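Local coordinates for alpha-1,3-glucanase (Streptomyces thermodiastaticus, PDB 7C7D), which hydrolyses alpha-1,3-glucosidic linkages in alpha-1,3-glucan as a thermostable family GH87 glycosidase, at residues T113-V118 with T189-D194; Y162-L167 with I347-A352; V62-A67 with V101-P106; T72-D77 with A92-A97. One frame throughout, in Å; residues are numbered along the deposited sequence. Where two conformers were deposited one is given.

Contact 1 (T113-V118 with T189-D194); sequences TVAYSV and TVDVAD. With CA (calcium ion), chain C.
Thr113 and Asp194 begin an antiparallel pairing of strands 109-117 and 188-196 that runs through Ala115-Val192 to Ser117-Thr189. Six backbone hydrogen bonds carry it; the shortest, from Asp194 N to Thr113 O, measures 2.7 Å. Between Ala115 and Tyr116 the register slips by one residue: Ala115 N binds Val192 O, whereas Ala115 O takes the N-H of Asp191 at 2.8 Å, so the extra residue on strand 188-196 makes a beta bulge.

Among the apolar contacts, the CG1 methyls of Val114 and Val190 meet at 3.9 Å on one face. On the other, Ala115 CB rests 3.7 Å from Val192 CG1, a branch set between its own backbone N and carbonyl carbon (chi1 54°).

Metal bonds form at the bulge. With CG anti to the backbone N (chi1 180°), Asp191 brings OD1 to 2.3 Å from the calcium ion, while its carbonyl O binds at 2.6 Å; Glu63, Glu65, Ser88 and Gln91 complete the site. Asp194 OD2 forms a salt bridge with Arg372 and OD1 a hydrogen bond with Ser61; a water bridges Ser117 O and Thr189 OG1. Asp191 thus gives its N-H to the sheet and two oxygens to the metal, coupling the bulge to calcium binding.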
loop_
_atom_site.group_PDB
_atom_site.type_symbol
_atom_site.label_atom_id
_atom_site.label_comp_id
_atom_site.label_asym_id
_atom_site.label_seq_id
_atom_site.Cartn_x
_atom_site.Cartn_y
_atom_site.Cartn_z
ATOM N N THR A 113 -1.147 17.302 1.251
ATOM C CA THR A 113 -0.242 16.279 1.765
ATOM C C THR A 113 0.951 16.189 0.830
ATOM O O THR A 113 0.775 16.133 -0.392
ATOM C CB THR A 113 -0.930 14.914 1.867
ATOM O OG1 THR A 113 -2.082 15.024 2.710
ATOM C CG2 THR A 113 0.016 13.870 2.453
ATOM N N VAL A 114 2.157 16.185 1.389
ATOM C CA VAL A 114 3.384 16.194 0.599
ATOM C C VAL A 114 4.247 15.007 0.995
ATOM O O VAL A 114 4.548 14.821 2.179
ATOM C CB VAL A 114 4.164 17.504 0.793
ATOM C CG1 VAL A 114 5.440 17.489 -0.034
ATOM C CG2 VAL A 114 3.298 18.693 0.416
ATOM N N ALA A 115 4.649 14.209 0.009
ATOM C CA ALA A 115 5.626 13.147 0.220
ATOM C C ALA A 115 7.012 13.709 -0.068
ATOM O O ALA A 115 7.233 14.327 -1.113
ATOM C CB ALA A 115 5.328 11.958 -0.696
ATOM N N TYR A 116 7.941 13.500 0.859
ATOM C CA TYR A 116 9.225 14.184 0.810
ATOM C C TYR A 116 10.248 13.340 1.558
ATOM O O TYR A 116 9.897 12.436 2.319
ATOM C CB TYR A 116 9.125 15.562 1.488
ATOM C CG TYR A 116 9.002 15.369 2.980
ATOM C CD1 TYR A 116 7.768 15.090 3.565
ATOM C CD2 TYR A 116 10.133 15.352 3.797
ATOM C CE1 TYR A 116 7.657 14.823 4.920
ATOM C CE2 TYR A 116 10.029 15.071 5.145
ATOM C CZ TYR A 116 8.796 14.820 5.701
ATOM O OH TYR A 116 8.687 14.560 7.046
ATOM N N SER A 117 11.522 13.695 1.387
ATOM C CA SER A 117 12.613 13.144 2.182
ATOM C C SER A 117 13.536 14.280 2.613
ATOM O O SER A 117 13.737 15.239 1.862
ATOM C CB SER A 117 13.412 12.138 1.347
ATOM O OG SER A 117 14.459 11.543 2.086
ATOM N N VAL A 118 14.080 14.188 3.821
ATOM C CA VAL A 118 15.188 15.051 4.245
ATOM C C VAL A 118 16.315 14.154 4.700
ATOM O O VAL A 118 16.102 12.965 5.012
ATOM C CB VAL A 118 14.759 16.046 5.355
ATOM C CG1 VAL A 118 13.671 16.981 4.856
ATOM C CG2 VAL A 118 14.360 15.312 6.625
ATOM N N THR A 189 13.776 16.954 -0.441
ATOM C CA THR A 189 13.509 16.312 -1.719
ATOM C C THR A 189 12.011 16.048 -1.782
ATOM O O THR A 189 11.486 15.232 -1.021
ATOM C CB THR A 189 14.336 15.040 -1.860
ATOM O OG1 THR A 189 15.724 15.404 -1.846
ATOM C CG2 THR A 189 14.021 14.332 -3.173
ATOM N N VAL A 190 11.319 16.776 -2.655
ATOM C CA VAL A 190 9.865 16.706 -2.761
ATOM C C VAL A 190 9.492 15.729 -3.866
ATOM O O VAL A 190 9.943 15.865 -5.008
ATOM C CB VAL A 190 9.267 18.099 -3.021
ATOM C CG1 VAL A 190 7.748 18.019 -3.084
ATOM C CG2 VAL A 190 9.705 19.080 -1.927
ATOM N N ASP A 191 8.652 14.752 -3.531
ATOM C CA ASP A 191 8.289 13.696 -4.474
ATOM C C ASP A 191 6.991 14.003 -5.219
ATOM O O ASP A 191 6.947 13.978 -6.458
ATOM C CB ASP A 191 8.163 12.385 -3.694
ATOM C CG ASP A 191 7.784 11.212 -4.567
ATOM O OD1 ASP A 191 7.820 11.341 -5.819
ATOM O OD2 ASP A 191 7.459 10.147 -3.991
ATOM N N VAL A 192 5.921 14.266 -4.470
ATOM C CA VAL A 192 4.572 14.375 -5.016
ATOM C C VAL A 192 3.742 15.095 -3.962
ATOM O O VAL A 192 4.004 14.976 -2.762
ATOM C CB VAL A 192 4.005 12.972 -5.376
ATOM C CG1 VAL A 192 4.075 11.999 -4.195
ATOM C CG2 VAL A 192 2.576 13.074 -5.928
ATOM N N ALA A 193 2.758 15.866 -4.412
ATOM C CA ALA A 193 1.848 16.570 -3.520
ATOM C C ALA A 193 0.412 16.191 -3.852
ATOM O O ALA A 193 0.046 16.086 -5.028
ATOM C CB ALA A 193 2.026 18.088 -3.637
ATOM N N ASP A 194 -0.397 15.986 -2.815
ATOM C CA ASP A 194 -1.805 15.631 -2.956
ATOM C C ASP A 194 -2.654 16.830 -2.557
ATOM O O ASP A 194 -2.442 17.422 -1.491
ATOM C CB ASP A 194 -2.183 14.449 -2.055
ATOM C CG ASP A 194 -1.262 13.249 -2.206
ATOM O OD1 ASP A 194 -0.698 13.026 -3.294
ATOM O OD2 ASP A 194 -1.117 12.512 -1.208
HETATM CA CA CA C . 7.688 12.025 -7.980
HETATM O O HOH W 1 16.699 15.908 0.725
#

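Contact 2 (Y162-L167 with I347-A352); sequences YDNTRL and ILDTTA
Asn164 grips the carboxylate of Asp349 with both its backbone and its side chain. Its backbone N-H reaches Asp349 OD2 at 2.9 Å, a bent bond with 134° at the hydrogen. The side-chain ND2 of Asn164 reaches Asp349 OD1, also at 2.9 Å and somewhat straighter. A weak third bond runs from ND2 to OD2. Both main bonds approach on the syn side of the carboxylate, each somewhat out of its plane, although OD1 lies in the amide plane of Asn164. The flat groups are turned 30° against each other. Asn164 can present ND2 in this way because CG stands anti to its carbonyl carbon, beside the backbone N (chi1 -74°), which sets the amide beside the backbone N-H, so that both donors face one carboxylate. Asn164 CB also touches Leu348 CD1 at 4.3 Å.

Beside it two acids come close: Asp163 OD1 lies 3.1 Å from Asp349 OD2, their side chains crossing at about a right angle. No hydrogen bond joins these two acceptors, but donors serve both acids. His326 binds Asp163 OD1, Gln325 binds Asp349 OD2, and Asn373 binds Asp349 OD1.

A second shell fixes the amide itself, since Arg372 donates to Asn164 OD1 and Gln325 also reaches Asn164 O. Here strand 163-169 of the N-terminal beta-rich domain meets Asp349, which follows Leu348 of strand 341-348, part of the parallel right-handed beta-helix expected of a pectate lyase-like domain: a buried, polar interdomain seam.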
loop_
_atom_site.group_PDB
_atom_site.type_symbol
_atom_site.label_atom_id
_atom_site.label_comp_id
_atom_site.label_asym_id
_atom_site.label_seq_id
_atom_site.Cartn_x
_atom_site.Cartn_y
_atom_site.Cartn_z
ATOM N N TYR A 162 11.278 8.292 2.450
ATOM C CA TYR A 162 10.300 9.361 2.361
ATOM C C TYR A 162 9.354 9.314 3.551
ATOM O O TYR A 162 9.395 8.406 4.384
ATOM C CB TYR A 162 9.529 9.284 1.024
ATOM C CG TYR A 162 10.409 9.559 -0.183
ATOM C CD1 TYR A 162 11.186 8.553 -0.742
ATOM C CD2 TYR A 162 10.482 10.838 -0.743
ATOM C CE1 TYR A 162 12.011 8.802 -1.825
ATOM C CE2 TYR A 162 11.314 11.107 -1.816
ATOM C CZ TYR A 162 12.073 10.081 -2.353
ATOM O OH TYR A 162 12.901 10.343 -3.419
ATOM N N ASP A 163 8.488 10.318 3.610
ATOM C CA ASP A 163 7.530 10.525 4.679
ATOM C C ASP A 163 6.469 11.447 4.101
ATOM O O ASP A 163 6.690 12.089 3.073
ATOM C CB ASP A 163 8.233 11.192 5.868
ATOM C CG ASP A 163 7.359 11.302 7.078
ATOM O OD1 ASP A 163 6.717 10.293 7.421
ATOM O OD2 ASP A 163 7.339 12.399 7.692
ATOM N N ASN A 164 5.318 11.514 4.764
ATOM C CA ASN A 164 4.222 12.365 4.325
ATOM C C ASN A 164 3.895 13.371 5.414
ATOM O O ASN A 164 3.741 13.010 6.587
ATOM C CB ASN A 164 2.989 11.544 3.953
ATOM C CG ASN A 164 3.161 10.828 2.627
ATOM O OD1 ASN A 164 2.731 11.319 1.587
ATOM N ND2 ASN A 164 3.823 9.673 2.656
ATOM N N THR A 165 3.788 14.630 5.019
ATOM C CA THR A 165 3.439 15.702 5.931
ATOM C C THR A 165 2.235 16.436 5.360
ATOM O O THR A 165 2.119 16.602 4.141
ATOM C CB THR A 165 4.645 16.631 6.144
ATOM O OG1 THR A 165 4.310 17.631 7.106
ATOM C CG2 THR A 165 5.090 17.290 4.838
ATOM N N ARG A 166 1.317 16.844 6.234
ATOM C CA ARG A 166 0.049 17.403 5.788
ATOM C C ARG A 166 -0.253 18.715 6.493
ATOM O O ARG A 166 0.256 19.003 7.579
ATOM C CB ARG A 166 -1.113 16.420 5.985
ATOM C CG ARG A 166 -1.525 16.212 7.434
ATOM C CD ARG A 166 -2.730 15.282 7.550
ATOM N NE ARG A 166 -3.135 15.096 8.940
ATOM C CZ ARG A 166 -4.241 14.470 9.329
ATOM N NH1 ARG A 166 -5.079 13.967 8.434
ATOM N NH2 ARG A 166 -4.517 14.363 10.623
ATOM N N LEU A 167 -1.130 19.497 5.868
ATOM C CA LEU A 167 -1.509 20.796 6.402
ATOM C C LEU A 167 -2.846 21.196 5.800
ATOM O O LEU A 167 -3.029 21.101 4.581
ATOM C CB LEU A 167 -0.447 21.831 6.017
ATOM C CG LEU A 167 -0.434 23.209 6.670
ATOM C CD1 LEU A 167 -0.644 23.098 8.169
ATOM C CD2 LEU A 167 0.879 23.904 6.355
ATOM N N ILE A 347 -3.584 4.967 4.488
ATOM C CA ILE A 347 -2.576 4.283 5.285
ATOM C C ILE A 347 -1.227 4.695 4.709
ATOM O O ILE A 347 -0.888 4.321 3.578
ATOM C CB ILE A 347 -2.759 2.757 5.281
ATOM C CG1 ILE A 347 -4.160 2.396 5.786
ATOM C CG2 ILE A 347 -1.701 2.089 6.155
ATOM C CD1 ILE A 347 -4.539 0.927 5.616
ATOM N N LEU A 348 -0.469 5.484 5.472
ATOM C CA LEU A 348 0.737 6.129 4.975
ATOM C C LEU A 348 1.878 5.871 5.937
ATOM O O LEU A 348 1.696 5.914 7.157
ATOM C CB LEU A 348 0.564 7.643 4.898
ATOM C CG LEU A 348 -0.709 8.106 4.210
ATOM C CD1 LEU A 348 -0.863 9.591 4.377
ATOM C CD2 LEU A 348 -0.641 7.743 2.753
ATOM N N ASP A 349 3.070 5.660 5.387
ATOM C CA ASP A 349 4.300 5.663 6.182
ATOM C C ASP A 349 4.232 4.631 7.315
ATOM O O ASP A 349 4.207 4.965 8.505
ATOM C CB ASP A 349 4.587 7.055 6.768
ATOM C CG ASP A 349 4.581 8.162 5.735
ATOM O OD1 ASP A 349 5.098 7.965 4.613
ATOM O OD2 ASP A 349 4.084 9.259 6.071
ATOM N N THR A 350 4.202 3.363 6.925
ATOM C CA THR A 350 4.231 2.275 7.889
ATOM C C THR A 350 5.511 1.482 7.681
ATOM O O THR A 350 5.968 1.321 6.551
ATOM C CB THR A 350 2.984 1.370 7.775
ATOM O OG1 THR A 350 2.898 0.804 6.461
ATOM C CG2 THR A 350 1.702 2.157 8.049
ATOM N N THR A 351 6.118 1.009 8.769
ATOM C CA THR A 351 7.390 0.316 8.599
ATOM C C THR A 351 7.232 -1.132 8.153
ATOM O O THR A 351 8.231 -1.763 7.790
ATOM C CB THR A 351 8.256 0.413 9.853
ATOM O OG1 THR A 351 7.558 -0.179 10.953
ATOM C CG2 THR A 351 8.596 1.864 10.160
ATOM N N ALA A 352 6.009 -1.659 8.145
ATOM C CA ALA A 352 5.729 -2.965 7.568
ATOM C C ALA A 352 4.449 -2.863 6.736
ATOM O O ALA A 352 4.198 -1.818 6.123
ATOM C CB ALA A 352 5.657 -4.053 8.647
#

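Contact 3 (V62-A67 with V101-P106); sequences VEAESA and VEFTVP. With CA (calcium ion), chain C.
Phe103 holds CG anti to its carbonyl carbon (chi1 -69°) with the ring turned across that bond (chi2 -90°), and this sends the ring in among Val62, Ala64 and Ala67. Val62 answers with CG1 anti to its backbone N (chi1 -179°): that methyl reaches the ring edge, in plane, 3.6 Å from Phe103 CD1, while CG2 packs on Pro106 CG at 3.8 Å, the two side chains crossing at a slant. Ala67 comes over one face, its CB 4.2 Å from the ring centroid and displaced toward the rim in a CH-pi contact. The same methyl packs against Val101 CG2 at 3.5 Å, and Ala64 CB lies against Phe103 CZ.

Two sheets of the N-terminal domain meet here, as in a beta-sandwich: 59-63 is paired with 188-196 in one, 100-104 with 178-183 in the other, and no hydrogen bond links the two segments. A short 3-10 turn, 64-66, leads the chain from strand 59-63 toward Ala67. Glu63 O accepts from both Ser66 N and Ser66 OG; the hydroxyl donates in the carbonyl plane, with Ser66 OG 2.8 Å from Glu63 O, to a lone pair. Away from Phe103, Glu63 OE2 binds the calcium ion at 2.3 Å, and Glu65 grasps it with both carboxylate oxygens, OE1 and OE2, each at 2.5 Å.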
loop_
_atom_site.group_PDB
_atom_site.type_symbol
_atom_site.label_atom_id
_atom_site.label_comp_id
_atom_site.label_asym_id
_atom_site.label_seq_id
_atom_site.Cartn_x
_atom_site.Cartn_y
_atom_site.Cartn_z
ATOM N N VAL A 62 -0.074 15.537 -7.732
ATOM C CA VAL A 62 0.750 16.178 -8.749
ATOM C C VAL A 62 2.201 15.851 -8.432
ATOM O O VAL A 62 2.692 16.174 -7.341
ATOM C CB VAL A 62 0.539 17.700 -8.788
ATOM C CG1 VAL A 62 1.410 18.320 -9.879
ATOM C CG2 VAL A 62 -0.935 18.031 -9.013
ATOM N N GLU A 63 2.882 15.197 -9.368
ATOM C CA GLU A 63 4.284 14.869 -9.161
ATOM C C GLU A 63 5.106 16.150 -9.121
ATOM O O GLU A 63 4.911 17.062 -9.929
ATOM C CB GLU A 63 4.788 13.967 -10.286
ATOM C CG GLU A 63 4.115 12.603 -10.361
ATOM C CD GLU A 63 4.519 11.663 -9.236
ATOM O OE1 GLU A 63 3.899 10.585 -9.150
ATOM O OE2 GLU A 63 5.444 11.985 -8.460
ATOM N N ALA A 64 6.046 16.217 -8.182
ATOM C CA ALA A 64 6.871 17.417 -8.076
ATOM C C ALA A 64 7.669 17.656 -9.349
ATOM O O ALA A 64 7.891 18.810 -9.743
ATOM C CB ALA A 64 7.798 17.303 -6.868
ATOM N N GLU A 65 8.095 16.583 -10.011
ATOM C CA GLU A 65 8.872 16.693 -11.232
ATOM C C GLU A 65 8.055 17.240 -12.397
ATOM O O GLU A 65 8.642 17.598 -13.419
ATOM C CB GLU A 65 9.493 15.335 -11.578
ATOM C CG GLU A 65 8.487 14.179 -11.710
ATOM C CD GLU A 65 8.225 13.412 -10.408
ATOM O OE1 GLU A 65 8.323 14.000 -9.314
ATOM O OE2 GLU A 65 7.886 12.211 -10.487
ATOM N N SER A 66 6.732 17.321 -12.262
ATOM C CA SER A 66 5.869 17.934 -13.267
ATOM C C SER A 66 5.560 19.391 -12.962
ATOM O O SER A 66 4.850 20.040 -13.738
ATOM C CB SER A 66 4.555 17.151 -13.402
ATOM O OG SER A 66 3.641 17.501 -12.373
ATOM N N ALA A 67 6.073 19.918 -11.861
ATOM C CA ALA A 67 5.815 21.285 -11.453
ATOM C C ALA A 67 6.999 22.167 -11.833
ATOM O O ALA A 67 8.021 21.696 -12.331
ATOM C CB ALA A 67 5.508 21.338 -9.956
ATOM N N VAL A 101 9.268 24.694 -5.366
ATOM C CA VAL A 101 8.537 23.998 -6.405
ATOM C C VAL A 101 7.129 24.565 -6.405
ATOM O O VAL A 101 6.501 24.680 -5.347
ATOM C CB VAL A 101 8.560 22.469 -6.216
ATOM C CG1 VAL A 101 8.060 22.084 -4.843
ATOM C CG2 VAL A 101 7.736 21.788 -7.294
ATOM N N GLU A 102 6.672 24.997 -7.575
ATOM C CA GLU A 102 5.413 25.713 -7.724
ATOM C C GLU A 102 4.439 24.794 -8.446
ATOM O O GLU A 102 4.614 24.507 -9.636
ATOM C CB GLU A 102 5.638 26.992 -8.523
ATOM C CG GLU A 102 4.399 27.831 -8.713
ATOM C CD GLU A 102 4.699 29.131 -9.427
ATOM O OE1 GLU A 102 5.894 29.451 -9.603
ATOM O OE2 GLU A 102 3.742 29.835 -9.801
ATOM N N PHE A 103 3.423 24.334 -7.727
ATOM C CA PHE A 103 2.428 23.431 -8.276
ATOM C C PHE A 103 1.259 24.225 -8.832
ATOM O O PHE A 103 0.810 25.202 -8.228
ATOM C CB PHE A 103 1.885 22.519 -7.177
ATOM C CG PHE A 103 2.875 21.516 -6.664
ATOM C CD1 PHE A 103 2.976 20.265 -7.244
ATOM C CD2 PHE A 103 3.685 21.815 -5.586
ATOM C CE1 PHE A 103 3.882 19.337 -6.768
ATOM C CE2 PHE A 103 4.590 20.892 -5.104
ATOM C CZ PHE A 103 4.688 19.651 -5.693
ATOM N N THR A 104 0.747 23.783 -9.972
ATOM C CA THR A 104 -0.543 24.252 -10.447
ATOM C C THR A 104 -1.614 23.362 -9.829
ATOM O O THR A 104 -1.589 22.138 -9.996
ATOM C CB THR A 104 -0.611 24.233 -11.971
ATOM O OG1 THR A 104 0.332 25.179 -12.490
ATOM C CG2 THR A 104 -2.009 24.618 -12.441
ATOM N N VAL A 105 -2.529 23.978 -9.090
ATOM C CA VAL A 105 -3.558 23.231 -8.363
ATOM C C VAL A 105 -4.442 22.490 -9.361
ATOM O O VAL A 105 -4.940 23.104 -10.325
ATOM C CB VAL A 105 -4.378 24.200 -7.495
ATOM C CG1 VAL A 105 -5.554 23.506 -6.879
ATOM C CG2 VAL A 105 -3.491 24.806 -6.418
ATOM N N PRO A 106 -4.652 21.179 -9.203
ATOM C CA PRO A 106 -5.413 20.411 -10.197
ATOM C C PRO A 106 -6.920 20.404 -9.994
ATOM O O PRO A 106 -7.644 20.001 -10.916
ATOM C CB PRO A 106 -4.851 18.995 -10.006
ATOM C CG PRO A 106 -4.568 18.934 -8.535
ATOM C CD PRO A 106 -4.041 20.308 -8.182
HETATM CA CA CA C . 7.688 12.025 -7.980
#

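Contact 4 (T72-D77 with A92-A97); sequences TKIGPD and AVRLDA
A short antiparallel beta pairing joins Thr72-Ile74 to Ala92-Arg94 near the rim of the N-terminal domain, where strand 92-95 passes between strand 72-74 and strand 188-196. Thr72 and Arg94 exchange two backbone hydrogen bonds, and so do Ile74 and Ala92; the tightest are Arg94 N to Thr72 O and Ile74 N to Ala92 O, both 2.8 Å, whereas Ala92 N to Ile74 O stretches to 3.2 Å. Between these hydrogen-bonded pairs sits the non-hydrogen-bonded pair of Lys73 and Val93. The two strand directions make an angle of 139°, which tells of a marked twist.

This pair is the outer part of a beta sheet continued through Val93 and Val190 into strand 188-196, with Thr189 lying against Ile74, Ala92 and Arg94.

On the face shared by Thr72, Ile74, Ala92 and Arg94, the arginine runs alongside Thr72, pointing the same way. Its chain leaves extended and then bends at chi3 (70°), which turns the guanidinium so that Thr72 CB lies over one face of it. Arg94 NH2 comes within 3.8 Å of Thr72 CG2, and Arg94 NH1 within 3.5 Å of Ile74 CG2, whose side chain crosses the arginine at about a right angle. Further along, Ile74 CG1 packs on Ala92 CB at 4.0 Å. On the opposite face the aliphatic chain of Lys73, in the conformer given, skirts Ala92 O. At the other end a water accepts from Thr72 OG1 and donates to Arg94 O, bridging side chain and backbone across the two strands.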
loop_
_atom_site.group_PDB
_atom_site.type_symbol
_atom_site.label_atom_id
_atom_site.label_comp_id
_atom_site.label_asym_id
_atom_site.label_seq_id
_atom_site.Cartn_x
_atom_site.Cartn_y
_atom_site.Cartn_z
ATOM N N THR A 72 16.491 20.796 -8.241
ATOM C CA THR A 72 17.158 19.853 -9.132
ATOM C C THR A 72 16.351 18.565 -9.188
ATOM O O THR A 72 16.115 17.936 -8.154
ATOM C CB THR A 72 18.567 19.545 -8.620
ATOM O OG1 THR A 72 19.311 20.764 -8.488
ATOM C CG2 THR A 72 19.290 18.604 -9.583
ATOM N N LYS A 73 15.946 18.164 -10.389
ATOM C CA LYS A 73 15.230 16.907 -10.551
ATOM C C LYS A 73 16.191 15.737 -10.363
ATOM O O LYS A 73 17.322 15.759 -10.856
ATOM C CB LYS A 73 14.605 16.846 -11.950
ATOM C CG LYS A 73 13.466 15.840 -12.106
ATOM C CD LYS A 73 12.864 15.862 -13.521
ATOM C CE LYS A 73 12.046 17.131 -13.790
ATOM N NZ LYS A 73 11.291 17.094 -15.089
ATOM N N ILE A 74 15.740 14.719 -9.629
ATOM C CA ILE A 74 16.475 13.468 -9.485
ATOM C C ILE A 74 15.676 12.360 -10.158
ATOM O O ILE A 74 14.448 12.437 -10.268
ATOM C CB ILE A 74 16.827 13.101 -8.025
ATOM C CG1 ILE A 74 15.570 12.779 -7.205
ATOM C CG2 ILE A 74 17.649 14.215 -7.388
ATOM C CD1 ILE A 74 15.869 12.140 -5.860
ATOM N N GLY A 75 16.381 11.323 -10.611
ATOM C CA GLY A 75 15.759 10.216 -11.299
ATOM C C GLY A 75 15.524 10.524 -12.765
ATOM O O GLY A 75 15.879 11.602 -13.256
ATOM N N PRO A 76 14.911 9.584 -13.499
ATOM C CA PRO A 76 14.424 8.293 -12.996
ATOM C C PRO A 76 15.547 7.307 -12.690
ATOM O O PRO A 76 16.570 7.282 -13.372
ATOM C CB PRO A 76 13.568 7.768 -14.154
ATOM C CG PRO A 76 14.118 8.432 -15.363
ATOM C CD PRO A 76 14.561 9.790 -14.918
ATOM N N ASP A 77 15.354 6.503 -11.649
ATOM C CA ASP A 77 16.293 5.449 -11.291
ATOM C C ASP A 77 15.497 4.373 -10.576
ATOM O O ASP A 77 14.680 4.689 -9.709
ATOM C CB ASP A 77 17.382 6.001 -10.361
ATOM C CG ASP A 77 18.599 5.096 -10.259
ATOM O OD1 ASP A 77 18.566 3.953 -10.771
ATOM O OD2 ASP A 77 19.598 5.542 -9.661
ATOM N N ALA A 92 11.942 12.951 -8.303
ATOM C CA ALA A 92 11.594 13.918 -7.274
ATOM C C ALA A 92 12.405 15.176 -7.551
ATOM O O ALA A 92 13.198 15.227 -8.495
ATOM C CB ALA A 92 11.874 13.348 -5.876
ATOM N N VAL A 93 12.216 16.194 -6.717
ATOM C CA VAL A 93 12.899 17.473 -6.892
ATOM C C VAL A 93 13.612 17.819 -5.593
ATOM O O VAL A 93 12.967 17.981 -4.549
ATOM C CB VAL A 93 11.930 18.593 -7.298
ATOM C CG1 VAL A 93 12.677 19.903 -7.426
ATOM C CG2 VAL A 93 11.234 18.251 -8.618
ATOM N N ARG A 94 14.936 17.940 -5.657
ATOM C CA ARG A 94 15.739 18.302 -4.498
ATOM C C ARG A 94 15.776 19.819 -4.387
ATOM O O ARG A 94 16.196 20.507 -5.330
ATOM C CB ARG A 94 17.158 17.761 -4.647
ATOM C CG ARG A 94 18.043 18.069 -3.440
ATOM C CD ARG A 94 19.373 17.339 -3.519
ATOM N NE ARG A 94 20.228 17.869 -4.575
ATOM C CZ ARG A 94 20.633 17.177 -5.634
ATOM N NH1 ARG A 94 20.260 15.913 -5.792
ATOM N NH2 ARG A 94 21.411 17.750 -6.540
ATOM N N LEU A 95 15.317 20.337 -3.257
ATOM C CA LEU A 95 15.316 21.771 -2.995
ATOM C C LEU A 95 16.383 22.057 -1.952
ATOM O O LEU A 95 16.221 21.707 -0.781
ATOM C CB LEU A 95 13.956 22.218 -2.462
ATOM C CG LEU A 95 12.726 21.913 -3.308
ATOM C CD1 LEU A 95 11.482 22.398 -2.581
ATOM C CD2 LEU A 95 12.839 22.566 -4.679
ATOM N N ASP A 96 17.468 22.693 -2.365
ATOM C CA ASP A 96 18.300 23.357 -1.386
ATOM C C ASP A 96 17.477 24.421 -0.691
ATOM O O ASP A 96 16.497 24.963 -1.255
ATOM C CB ASP A 96 19.446 24.099 -2.067
ATOM C CG ASP A 96 20.578 23.177 -2.495
ATOM O OD1 ASP A 96 20.706 22.080 -1.937
ATOM O OD2 ASP A 96 21.335 23.568 -3.425
ATOM N N ALA A 97 17.892 24.799 0.522
ATOM C CA ALA A 97 17.545 26.157 0.878
ATOM C C ALA A 97 18.062 26.998 -0.285
ATOM O O ALA A 97 19.245 27.319 -0.363
ATOM C CB ALA A 97 18.212 26.529 2.245
HETATM O O HOH W 2 18.834 21.636 -5.824
#

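Contacts 1, 3 and 4 gather round the calcium ion, their centres 11 to 13 Å apart. Contact 1 supplies Asp191 and contact 3 supplies Glu63 and Glu65, while contact 4 brings Ala92 close by, its side chain about 5 Å from the ion. Strand 188-196 unites them: Ala193 O takes the N-H of Val62, with Ala193 O 2.8 Å from Val62 N, and Val93 O takes that of Val190, Val93 O to Val190 N also 2.8 Å. Contact 2, centred 10 Å from contact 1 and 19 Å from the other two, continues the sheet through Val114 N to Thr165 O (2.8 Å) and carries it to the beta-helix. Metal site and interdomain seam are thus joined through one sheet.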